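Francisella virulence factor (Francisella novicida, PDB 5EVF) is a virulence factor of Francisella whose molecular function remains unknown, built as a small mixed beta sheet with a single helix. Local coordinates at residues 29-33 with 34-38; 69-73 with 74-78. All coordinates share one frame; numbering follows the deposited sequence.

Contact 1: residues 29-33 with 34-38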
# COMPACT_ATOMS: atom_id res chain seq x y z
N TYR A 29 6.77 3.71 7.10
CA TYR A 29 7.56 2.79 7.90
C TYR A 29 7.26 1.34 7.50
O TYR A 29 6.19 1.03 6.99
CB TYR A 29 7.26 2.94 9.39
CG TYR A 29 7.39 4.35 9.91
CD1 TYR A 29 6.27 5.05 10.34
CD2 TYR A 29 8.62 4.98 9.98
CE1 TYR A 29 6.38 6.34 10.83
CE2 TYR A 29 8.74 6.27 10.46
CZ TYR A 29 7.62 6.94 10.88
OH TYR A 29 7.74 8.22 11.39
N ASN A 30 8.22 0.46 7.77
CA ASN A 30 7.99 -0.97 7.56
C ASN A 30 7.04 -1.55 8.61
O ASN A 30 7.23 -1.35 9.82
CB ASN A 30 9.30 -1.74 7.61
CG ASN A 30 10.28 -1.31 6.57
OD1 ASN A 30 9.93 -0.63 5.59
ND2 ASN A 30 11.53 -1.73 6.75
N LEU A 31 6.04 -2.30 8.15
CA LEU A 31 5.14 -3.04 9.03
C LEU A 31 5.85 -4.31 9.46
O LEU A 31 6.01 -5.23 8.65
CB LEU A 31 3.84 -3.38 8.31
CG LEU A 31 2.75 -4.07 9.13
CD1 LEU A 31 2.17 -3.14 10.18
CD2 LEU A 31 1.64 -4.63 8.22
N GLN A 32 6.28 -4.38 10.71
CA GLN A 32 7.07 -5.52 11.19
C GLN A 32 6.32 -6.46 12.12
O GLN A 32 6.59 -7.66 12.10
CB GLN A 32 8.32 -5.03 11.91
CG GLN A 32 9.24 -4.20 11.04
CD GLN A 32 10.48 -3.78 11.78
OE1 GLN A 32 10.50 -3.78 13.01
NE2 GLN A 32 11.52 -3.41 11.05
N TYR A 33 5.39 -5.96 12.93
CA TYR A 33 4.75 -6.77 13.96
C TYR A 33 3.25 -6.56 13.93
O TYR A 33 2.76 -5.51 13.51
CB TYR A 33 5.29 -6.41 15.35
CG TYR A 33 6.79 -6.41 15.46
CD1 TYR A 33 7.49 -7.60 15.59
CD2 TYR A 33 7.51 -5.22 15.44
CE1 TYR A 33 8.86 -7.61 15.70
CE2 TYR A 33 8.89 -5.22 15.55
CZ TYR A 33 9.56 -6.42 15.67
OH TYR A 33 10.93 -6.44 15.78
N GLN A 34 2.52 -7.57 14.42
CA GLN A 34 1.08 -7.45 14.60
C GLN A 34 0.72 -6.20 15.39
O GLN A 34 -0.20 -5.45 15.03
CB GLN A 34 0.53 -8.69 15.30
CG GLN A 34 -0.70 -8.46 16.08
CD GLN A 34 -0.76 -9.25 17.28
OE1 GLN A 34 0.01 -10.07 17.48
NE2 GLN A 34 -1.69 -8.99 18.09
N SER A 35 1.44 -5.96 16.49
CA SER A 35 1.16 -4.83 17.36
C SER A 35 1.38 -3.49 16.66
O SER A 35 0.88 -2.47 17.14
CB SER A 35 2.03 -4.90 18.61
OG SER A 35 3.40 -4.83 18.27
N ASP A 36 2.12 -3.47 15.55
CA ASP A 36 2.31 -2.23 14.80
C ASP A 36 1.00 -1.66 14.28
O ASP A 36 0.94 -0.47 13.97
CB ASP A 36 3.24 -2.44 13.59
CG ASP A 36 4.69 -2.56 13.97
OD1 ASP A 36 5.05 -2.20 15.12
OD2 ASP A 36 5.49 -2.99 13.12
N THR A 37 -0.04 -2.49 14.11
CA THR A 37 -1.29 -1.97 13.57
C THR A 37 -2.11 -1.19 14.60
O THR A 37 -3.03 -0.47 14.21
CB THR A 37 -2.16 -3.10 13.02
OG1 THR A 37 -2.58 -3.95 14.09
CG2 THR A 37 -1.39 -3.92 11.99
N GLN A 38 -1.79 -1.32 15.89
CA GLN A 38 -2.55 -0.67 16.94
C GLN A 38 -2.69 0.83 16.70
O GLN A 38 -1.70 1.54 16.52
CB GLN A 38 -1.89 -0.92 18.29
CG GLN A 38 -2.46 -0.09 19.42
CD GLN A 38 -1.65 -0.22 20.70
OE1 GLN A 38 -1.56 -1.30 21.28
NE2 GLN A 38 -1.06 0.89 21.14
O HOH W 1 7.83 -2.01 13.93
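D36 reaches back along the chain to the backbone of Q32 and Y33, so that a single side chain holds the end of one segment against the turn that follows it. Its CB sits 3.6 Å from CD1 of L31, the two side chains running past one another head to tail. Beyond CB the carboxylate swings back beside the residue's own N (chi1 -75°), which carries OD2 to two consecutive amides. The N of Q32 meets OD2 at 2.9 Å, nearly along its C-O bond, whereas the N of Y33, at 3.0 Å from OD2, arrives from well above the carboxylate plane. A water adds a third donor to OD2. Meanwhile OD1 lies in the plane of the Y33 ring at its edge, 3.9 Å from CD2, with ring and carboxylate turned 73° apart. The backbone closes the circuit: N of D36 donates to O of Y33 at 3.0 Å. Side chain and main chain of D36 thus both bind the 32-33 backbone, the one at two N-H groups, the other at O of Y33. At the next residue, OG1 of T37 donates almost straight along the carbonyl to O of Q34 at 3.0 Å, sharing that acceptor with T37's own N. L31, which precedes the turn, touches K80, I82 and Y101 on the sheet, and T37 within the turn also touches Y101. The whole illustrates a 3-10 turn, residues 34-37, following edge strand 27-30, with an aspartate side chain accepting from the two amides just before it.

Contact 2: residues 69-73 with 74-78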
# COMPACT_ATOMS: atom_id res chain seq x y z
N LYS A 69 -0.01 7.81 -2.05
CA LYS A 69 -0.94 8.75 -2.64
C LYS A 69 -2.36 8.51 -2.14
O LYS A 69 -3.07 9.46 -1.77
CB LYS A 69 -0.86 8.64 -4.16
CG LYS A 69 -1.68 9.65 -4.92
CD LYS A 69 -1.35 9.52 -6.40
CE LYS A 69 -2.12 10.54 -7.23
NZ LYS A 69 -3.56 10.16 -7.33
N LEU A 70 -2.78 7.25 -2.07
CA LEU A 70 -4.16 6.97 -1.68
C LEU A 70 -4.37 7.23 -0.19
O LEU A 70 -5.37 7.83 0.20
CB LEU A 70 -4.52 5.52 -2.05
CG LEU A 70 -5.97 5.04 -1.99
CD1 LEU A 70 -6.91 5.94 -2.78
CD2 LEU A 70 -6.02 3.62 -2.54
N ALA A 71 -3.42 6.84 0.65
CA ALA A 71 -3.57 7.10 2.08
C ALA A 71 -3.61 8.59 2.36
O ALA A 71 -4.42 9.05 3.18
CB ALA A 71 -2.44 6.42 2.85
N ALA A 72 -2.78 9.37 1.66
CA ALA A 72 -2.79 10.82 1.83
C ALA A 72 -4.11 11.43 1.39
O ALA A 72 -4.61 12.38 2.00
CB ALA A 72 -1.64 11.44 1.03
N GLN A 73 -4.70 10.89 0.32
CA GLN A 73 -5.99 11.39 -0.12
C GLN A 73 -7.05 11.22 0.96
O GLN A 73 -8.01 12.00 1.02
CB GLN A 73 -6.41 10.69 -1.41
CG GLN A 73 -5.73 11.29 -2.62
CD GLN A 73 -5.90 10.47 -3.88
OE1 GLN A 73 -5.43 10.87 -4.95
NE2 GLN A 73 -6.55 9.32 -3.77
N HIS A 74 -6.88 10.23 1.84
CA HIS A 74 -7.82 9.98 2.91
C HIS A 74 -7.33 10.47 4.26
O HIS A 74 -7.92 10.10 5.29
CB HIS A 74 -8.15 8.48 2.95
CG HIS A 74 -8.83 8.02 1.71
ND1 HIS A 74 -10.21 8.00 1.59
CD2 HIS A 74 -8.34 7.61 0.52
CE1 HIS A 74 -10.53 7.58 0.38
NE2 HIS A 74 -9.42 7.34 -0.29
N GLY A 75 -6.30 11.30 4.29
CA GLY A 75 -5.93 12.03 5.49
C GLY A 75 -4.80 11.44 6.31
O GLY A 75 -4.55 11.93 7.41
N ALA A 76 -4.11 10.42 5.81
CA ALA A 76 -3.08 9.78 6.62
C ALA A 76 -1.88 10.68 6.82
O ALA A 76 -1.43 11.36 5.89
CB ALA A 76 -2.63 8.48 5.96
N HIS A 77 -1.32 10.66 8.03
CA HIS A 77 -0.01 11.24 8.29
C HIS A 77 1.12 10.22 8.21
O HIS A 77 2.28 10.61 8.04
CB HIS A 77 0.01 11.89 9.66
CG HIS A 77 -0.92 13.06 9.77
ND1 HIS A 77 -1.76 13.24 10.85
CD2 HIS A 77 -1.14 14.10 8.94
CE1 HIS A 77 -2.46 14.35 10.68
NE2 HIS A 77 -2.10 14.89 9.53
N GLU A 78 0.80 8.93 8.30
CA GLU A 78 1.80 7.88 8.40
C GLU A 78 1.20 6.59 7.85
O GLU A 78 0.01 6.34 8.01
CB GLU A 78 2.24 7.73 9.86
CG GLU A 78 2.76 6.40 10.30
CD GLU A 78 3.07 6.38 11.81
OE1 GLU A 78 3.36 5.31 12.34
OE2 GLU A 78 3.02 7.46 12.43
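A71 and A76 bracket the Schellman motif that ends helix 56-73, and they show how such a motif pairs amides beyond the helix with carbonyls of its last turn. The amide N of A76 donates to O of A71 at 3.0 Å, nearly straight at 166°, and one step inside it N of G75 donates to O of A72 at 3.0 Å, approaching from high above the carbonyl plane. G75 is the C-prime residue; its positive phi of 98° turns the chain back and would press a CB against the preceding carbonyl oxygen. The apolar contact of the motif joins the same two alanines, CB of A71 to CB of A76 at 3.7 Å.

The amide of H74, between the helix and G75, is divided between two acceptors. Its N bonds to O of L70 at 3.3 Å and only weakly to O of A71, whose nearly straight bond is the one to A76. The H74 ring folds back beside its own N (chi1 -64°) and lies alongside L70, both side chains pointing the same way. It brings CD2 to 3.0 Å from O of L70, which stands at the ring edge in its plane, while CD1 of L70 packs 3.8 Å from NE2 of H74; Y10 stacks on the same ring.

Partners from elsewhere take up further acceptors: OG1 of T21 lies within hydrogen-bonding distance of O of both A72 and A76, though its single proton can go to only one of them at a time, and NH1 of R104 serves O of G75. Strand 78-84 then opens with a classic beta bulge in which H77 and E78 both face F103. Just before that bulge, O of G75 lies 4.3 Å above the H77 ring plane, over its centre.

Overall arrangement
Both contacts are turns closed by hydrogen bonds over a few residues, but their chemistry follows their depth. Contact 1 lies at the surface, none of its touching residues buried, and uses a carboxylate accepting from backbone amides and a water, beside one backbone bond. Contact 2 is partly buried, with four of seven touching residues shielded, and relies on backbone bonds, alanines and a glycine. The centres of contact 1 and contact 2 are about 17 Å apart. Contact 1 leaves outer strand 27-30, contact 2 enters its parallel neighbour 78-84, and the two meet where CE1 of Y29 packs 3.5 Å from CD of E78. R27 forms a salt bridge with E78 at the same place.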